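Local coordinates for protein BexL (PDB 4XRW) that probably acts as a di-domain aromatase/cyclase, cyclising and aromatising a polyketide intermediate of the type II polyketide synthase pathway to BE-7585A, at residues Val179-Pro184 / Thr274-Glu279; Glu108-Trp113 / Leu128-Ala133. One frame throughout, in Å; residues are numbered along the deposited sequence.

Interaction 1 of 2, residues Val179-Pro184 / Thr274-Glu279; sequences VRIDAP and TTASSE
Thr274 meets Ile181 and Ala183 at the point where one edge strand of a sheet runs out. Its backbone N and O bond to the backbone O and N of Ile181, with Ile181 N 2.8 Å from Thr274 O. The threonine hydroxyl then reaches past the strand end: with OG1 anti to the carbonyl carbon (chi1 -70°), it donates to Ala183 O at 2.7 Å, arriving tilted 17° from the carbonyl plane. Thr274 thus ties down both the last strand residue and the turn beyond it. Two residues along, Val179 and Ala276 form a second hydrogen-bonded pair, with Val179 N 2.9 Å from Ala276 O. Their side chains share a face with Ile181, whose CD1 extends to lie 3.9 Å from Ala276 CB. Between these two pairs, Arg180 and Thr275 face each other without mutual backbone bonds, on the other face; Arg180 bends so that its CD rests 3.9 Å from Thr275 CB, the two side chains lying alongside and pointing the same way.

Outward from this shell, helix 299-326 packs on Val179 and Ile181, while Val188 of helix 185-193 touches both Ile181 and Ala276. Lys322 and Glu326 of the long helix bond to Arg180 O and Asp182 N, holding the backbone as it turns at Asp182, the centre of an inverse gamma turn. Pro184 follows as N-cap residue of helix 185-193. This antiparallel pairing of the first and last strands, lying against a long C-terminal helix, is characteristic of the helix-grip fold.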
loop_
_atom_site.group_PDB
_atom_site.type_symbol
_atom_site.label_atom_id
_atom_site.label_comp_id
_atom_site.label_asym_id
_atom_site.label_seq_id
_atom_site.Cartn_x
_atom_site.Cartn_y
_atom_site.Cartn_z
ATOM N N VAL A 179 -21.606 -6.459 1.091
ATOM C CA VAL A 179 -22.920 -6.786 0.543
ATOM C C VAL A 179 -22.919 -8.207 0.050
ATOM O O VAL A 179 -21.920 -8.709 -0.466
ATOM C CB VAL A 179 -23.341 -5.813 -0.579
ATOM C CG1 VAL A 179 -23.179 -4.378 -0.132
ATOM C CG2 VAL A 179 -22.581 -6.039 -1.840
ATOM N N ARG A 180 -24.060 -8.878 0.195
ATOM C CA ARG A 180 -24.218 -10.212 -0.346
ATOM C C ARG A 180 -24.815 -10.105 -1.746
ATOM O O ARG A 180 -25.763 -9.355 -1.965
ATOM C CB ARG A 180 -25.096 -11.070 0.582
ATOM C CG ARG A 180 -24.627 -11.012 2.040
ATOM C CD ARG A 180 -23.727 -12.191 2.400
ATOM N NE ARG A 180 -24.410 -13.468 2.186
ATOM C CZ ARG A 180 -24.280 -14.542 2.963
ATOM N NH1 ARG A 180 -23.488 -14.512 4.031
ATOM N NH2 ARG A 180 -24.952 -15.649 2.670
ATOM N N ILE A 181 -24.215 -10.828 -2.671
ATOM C CA ILE A 181 -24.601 -10.800 -4.073
ATOM C C ILE A 181 -24.860 -12.210 -4.534
ATOM O O ILE A 181 -23.989 -13.069 -4.454
ATOM C CB ILE A 181 -23.518 -10.150 -4.938
ATOM C CG1 ILE A 181 -23.234 -8.735 -4.412
ATOM C CG2 ILE A 181 -23.930 -10.181 -6.443
ATOM C CD1 ILE A 181 -22.124 -7.998 -5.132
ATOM N N ASP A 182 -26.059 -12.471 -5.043
ATOM C CA ASP A 182 -26.342 -13.840 -5.473
ATOM C C ASP A 182 -25.942 -14.036 -6.933
ATOM O O ASP A 182 -26.781 -14.082 -7.845
ATOM C CB ASP A 182 -27.815 -14.201 -5.234
ATOM C CG ASP A 182 -28.011 -15.699 -4.956
ATOM O OD1 ASP A 182 -29.077 -16.054 -4.401
ATOM O OD2 ASP A 182 -27.086 -16.515 -5.263
ATOM N N ALA A 183 -24.629 -14.140 -7.142
ATOM C CA ALA A 183 -24.025 -14.368 -8.449
ATOM C C ALA A 183 -22.608 -14.917 -8.216
ATOM O O ALA A 183 -22.091 -14.793 -7.113
ATOM C CB ALA A 183 -23.987 -13.072 -9.252
ATOM N N PRO A 184 -21.999 -15.541 -9.236
ATOM C CA PRO A 184 -20.616 -16.024 -9.085
ATOM C C PRO A 184 -19.654 -14.880 -8.807
ATOM O O PRO A 184 -19.863 -13.757 -9.289
ATOM C CB PRO A 184 -20.302 -16.684 -10.426
ATOM C CG PRO A 184 -21.478 -16.413 -11.316
ATOM C CD PRO A 184 -22.621 -15.983 -10.491
ATOM N N THR A 274 -22.111 -14.790 -3.375
ATOM C CA THR A 274 -20.809 -14.127 -3.167
ATOM C C THR A 274 -20.959 -13.128 -2.024
ATOM O O THR A 274 -21.966 -12.417 -1.986
ATOM C CB THR A 274 -20.349 -13.374 -4.465
ATOM O OG1 THR A 274 -19.986 -14.316 -5.483
ATOM C CG2 THR A 274 -19.186 -12.407 -4.195
ATOM N N THR A 275 -20.004 -13.037 -1.084
ATOM C CA THR A 275 -20.020 -11.862 -0.223
ATOM C C THR A 275 -18.860 -10.965 -0.679
ATOM O O THR A 275 -17.702 -11.385 -0.778
ATOM C CB THR A 275 -19.998 -12.191 1.298
ATOM O OG1 THR A 275 -18.856 -11.625 1.929
ATOM C CG2 THR A 275 -20.075 -13.664 1.543
ATOM N N ALA A 276 -19.254 -9.769 -1.075
ATOM C CA ALA A 276 -18.347 -8.765 -1.623
ATOM C C ALA A 276 -18.116 -7.729 -0.559
ATOM O O ALA A 276 -19.046 -7.210 0.029
ATOM C CB ALA A 276 -18.931 -8.123 -2.900
ATOM N N SER A 277 -16.853 -7.401 -0.321
ATOM C CA SER A 277 -16.526 -6.394 0.644
ATOM C C SER A 277 -15.528 -5.381 0.111
ATOM O O SER A 277 -14.752 -5.692 -0.763
ATOM C CB SER A 277 -15.954 -7.064 1.903
ATOM O OG SER A 277 -14.820 -7.846 1.566
ATOM N N SER A 278 -15.599 -4.186 0.665
ATOM C CA SER A 278 -14.697 -3.076 0.392
ATOM C C SER A 278 -14.127 -2.604 1.715
ATOM O O SER A 278 -14.872 -2.079 2.554
ATOM C CB SER A 278 -15.435 -1.942 -0.289
ATOM O OG SER A 278 -14.625 -0.816 -0.507
ATOM N N GLU A 279 -12.818 -2.792 1.894
ATOM C CA GLU A 279 -12.112 -2.366 3.098
ATOM C C GLU A 279 -11.316 -1.109 2.823
ATOM O O GLU A 279 -10.809 -0.933 1.720
ATOM C CB GLU A 279 -11.189 -3.482 3.584
ATOM C CG GLU A 279 -10.437 -3.150 4.880
ATOM C CD GLU A 279 -9.113 -2.380 4.687
ATOM O OE1 GLU A 279 -8.690 -2.057 3.536
ATOM O OE2 GLU A 279 -8.484 -2.087 5.725
#

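Interaction 2 of 2, residues Glu108-Trp113 / Leu128-Ala133; sequences EMSGTW and LHAYRA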
loop_
_atom_site.group_PDB
_atom_site.type_symbol
_atom_site.label_atom_id
_atom_site.label_comp_id
_atom_site.label_asym_id
_atom_site.label_seq_id
_atom_site.Cartn_x
_atom_site.Cartn_y
_atom_site.Cartn_z
ATOM N N GLU A 108 24.196 -8.227 -7.425
ATOM C CA GLU A 108 23.347 -8.652 -6.327
ATOM C C GLU A 108 23.156 -7.550 -5.287
ATOM O O GLU A 108 23.967 -6.635 -5.130
ATOM C CB GLU A 108 23.882 -9.925 -5.674
ATOM C CG GLU A 108 25.290 -9.845 -5.130
ATOM C CD GLU A 108 25.611 -11.050 -4.235
ATOM O OE1 GLU A 108 26.096 -12.083 -4.760
ATOM O OE2 GLU A 108 25.355 -10.963 -3.006
ATOM N N MET A 109 22.004 -7.644 -4.644
ATOM C CA MET A 109 21.540 -6.705 -3.650
ATOM C C MET A 109 20.892 -7.472 -2.497
ATOM O O MET A 109 19.883 -8.171 -2.680
ATOM C CB MET A 109 20.540 -5.749 -4.263
ATOM C CG MET A 109 19.949 -4.719 -3.317
ATOM S SD MET A 109 21.203 -3.530 -2.812
ATOM C CE MET A 109 21.762 -2.889 -4.352
ATOM N N SER A 110 21.466 -7.315 -1.320
ATOM C CA SER A 110 20.917 -7.884 -0.095
ATOM C C SER A 110 21.000 -6.856 1.020
ATOM O O SER A 110 21.656 -5.818 0.884
ATOM C CB SER A 110 21.661 -9.140 0.307
ATOM O OG SER A 110 23.005 -8.816 0.554
ATOM N N GLY A 111 20.307 -7.114 2.112
ATOM C CA GLY A 111 20.272 -6.168 3.204
ATOM C C GLY A 111 19.839 -6.829 4.497
ATOM O O GLY A 111 19.484 -8.017 4.538
ATOM N N THR A 112 19.878 -6.040 5.562
ATOM C CA THR A 112 19.489 -6.496 6.867
ATOM C C THR A 112 18.852 -5.346 7.609
ATOM O O THR A 112 19.365 -4.220 7.572
ATOM C CB THR A 112 20.698 -7.026 7.699
ATOM O OG1 THR A 112 21.535 -7.850 6.892
ATOM C CG2 THR A 112 20.218 -7.832 8.874
ATOM N N TRP A 113 17.711 -5.638 8.230
ATOM C CA TRP A 113 17.096 -4.780 9.227
ATOM C C TRP A 113 17.547 -5.272 10.586
ATOM O O TRP A 113 17.519 -6.474 10.851
ATOM C CB TRP A 113 15.560 -4.835 9.179
ATOM C CG TRP A 113 14.961 -4.267 7.924
ATOM C CD1 TRP A 113 14.616 -4.967 6.799
ATOM C CD2 TRP A 113 14.629 -2.906 7.672
ATOM N NE1 TRP A 113 14.090 -4.108 5.862
ATOM C CE2 TRP A 113 14.100 -2.840 6.364
ATOM C CE3 TRP A 113 14.735 -1.724 8.416
ATOM C CZ2 TRP A 113 13.680 -1.648 5.792
ATOM C CZ3 TRP A 113 14.310 -0.546 7.842
ATOM C CH2 TRP A 113 13.784 -0.515 6.551
ATOM N N LEU A 128 21.067 -2.153 6.760
ATOM C CA LEU A 128 22.325 -2.488 6.119
ATOM C C LEU A 128 22.104 -2.989 4.711
ATOM O O LEU A 128 21.111 -3.682 4.467
ATOM C CB LEU A 128 23.042 -3.573 6.891
ATOM C CG LEU A 128 23.599 -3.198 8.268
ATOM C CD1 LEU A 128 22.495 -2.853 9.268
ATOM C CD2 LEU A 128 24.435 -4.382 8.770
ATOM N N HIS A 129 23.032 -2.685 3.810
ATOM C CA HIS A 129 23.015 -3.274 2.471
ATOM C C HIS A 129 24.359 -3.839 2.124
ATOM O O HIS A 129 25.402 -3.352 2.587
ATOM C CB HIS A 129 22.600 -2.241 1.420
ATOM C CG HIS A 129 21.155 -1.867 1.476
ATOM N ND1 HIS A 129 20.674 -0.843 2.270
ATOM C CD2 HIS A 129 20.078 -2.392 0.849
ATOM C CE1 HIS A 129 19.365 -0.758 2.129
ATOM N NE2 HIS A 129 18.979 -1.686 1.271
ATOM N N ALA A 130 24.338 -4.866 1.287
ATOM C CA ALA A 130 25.546 -5.417 0.724
ATOM C C ALA A 130 25.275 -5.599 -0.751
ATOM O O ALA A 130 24.276 -6.225 -1.104
ATOM C CB ALA A 130 25.888 -6.734 1.391
ATOM N N TYR A 131 26.136 -5.071 -1.608
ATOM C CA TYR A 131 25.889 -5.166 -3.035
ATOM C C TYR A 131 27.148 -5.211 -3.850
ATOM O O TYR A 131 28.234 -4.814 -3.398
ATOM C CB TYR A 131 25.040 -3.984 -3.504
ATOM C CG TYR A 131 25.503 -2.680 -2.937
ATOM C CD1 TYR A 131 26.381 -1.866 -3.626
ATOM C CD2 TYR A 131 25.077 -2.282 -1.685
ATOM C CE1 TYR A 131 26.812 -0.656 -3.077
ATOM C CE2 TYR A 131 25.489 -1.122 -1.141
ATOM C CZ TYR A 131 26.359 -0.309 -1.819
ATOM O OH TYR A 131 26.728 0.848 -1.203
ATOM N N ARG A 132 26.991 -5.673 -5.082
ATOM C CA ARG A 132 28.066 -5.525 -6.037
ATOM C C ARG A 132 27.527 -5.336 -7.432
ATOM O O ARG A 132 26.359 -5.612 -7.728
ATOM C CB ARG A 132 29.030 -6.706 -5.979
ATOM C CG ARG A 132 28.426 -8.078 -5.989
ATOM C CD ARG A 132 29.541 -9.139 -5.988
ATOM N NE ARG A 132 30.413 -8.990 -7.154
ATOM C CZ ARG A 132 31.183 -9.947 -7.666
ATOM N NH1 ARG A 132 31.202 -11.162 -7.133
ATOM N NH2 ARG A 132 31.936 -9.683 -8.728
ATOM N N ALA A 133 28.404 -4.832 -8.274
ATOM C CA ALA A 133 28.078 -4.503 -9.637
ATOM C C ALA A 133 28.477 -5.672 -10.531
ATOM O O ALA A 133 29.362 -6.458 -10.181
ATOM C CB ALA A 133 28.796 -3.198 -10.057
#
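Met109 reaches Tyr131 because its CG stands anti to the backbone N (chi1 179°) and the chain then bends at its next two torsions, bringing CE to 3.6 Å from Tyr131 CB. The tyrosine places CG between its own backbone N and carbonyl carbon (chi1 45°), and the two side chains run alongside each other. The sulfur serves two rings obliquely, lying 5.2 Å from the centroid of the Tyr131 ring, a Met-aromatic contact, and 4.0 Å by its SD from His129 CD2. The tyrosine ring also takes the CB of His129 in plane at its edge.

On the opposite face, Glu108 and Arg132 bring CG to CG at 3.7 Å, but their charged ends do not meet: the guanidinium has its salt bridge with Asp136. Ser110 and Ala130 sit beside them, Ser110 OG lying 3.7 Å from Ala130 CB.

Between the faces run the backbone bonds. In the Thr112–Leu128 pair, Leu128 N lies 2.8 Å from Thr112 O, whereas the bond from Glu108 N to Arg132 O is weak. Gly111 has no side chain to stand between the strands, and its CA comes within 2.9 Å of Leu128 O.

Helix 138-166 lies over the His129 and Tyr131 face, where Asp145 bonds the tyrosine hydroxyl. Farther along, Trp113 NE1 bonds a MES molecule, probably from the crystallisation liquor, about 6 Å from the His129 side chain; this is consistent with a pocket between helix and sheet. The hairpin of strands 106-117 and 123-133 is thus one part of an antiparallel sheet curved around a long helix, the hallmark of the helix-grip fold.

In the fold
From the N terminus, strand 22-30 starts the first sheet. After helices 34-42 and 47-50 the chain enters that sheet's opposite edge at strand 54-59 and returns strand by strand through 67-73, 80-89 and 94-99 to 106-117. Interaction 2 then closes a hairpin with just 14 residues between its segments. Helix 138-166 leads on to strand 172-181, which opens the second sheet. Interaction 1 closes a loop of 89 residues and joins the first strand of this sheet to its last. The contacts neither nest nor cross, and their centres lie about 44 Å apart. They sample different strand pairs of one repeated topology: sixth with last in interaction 2, first with last in interaction 1.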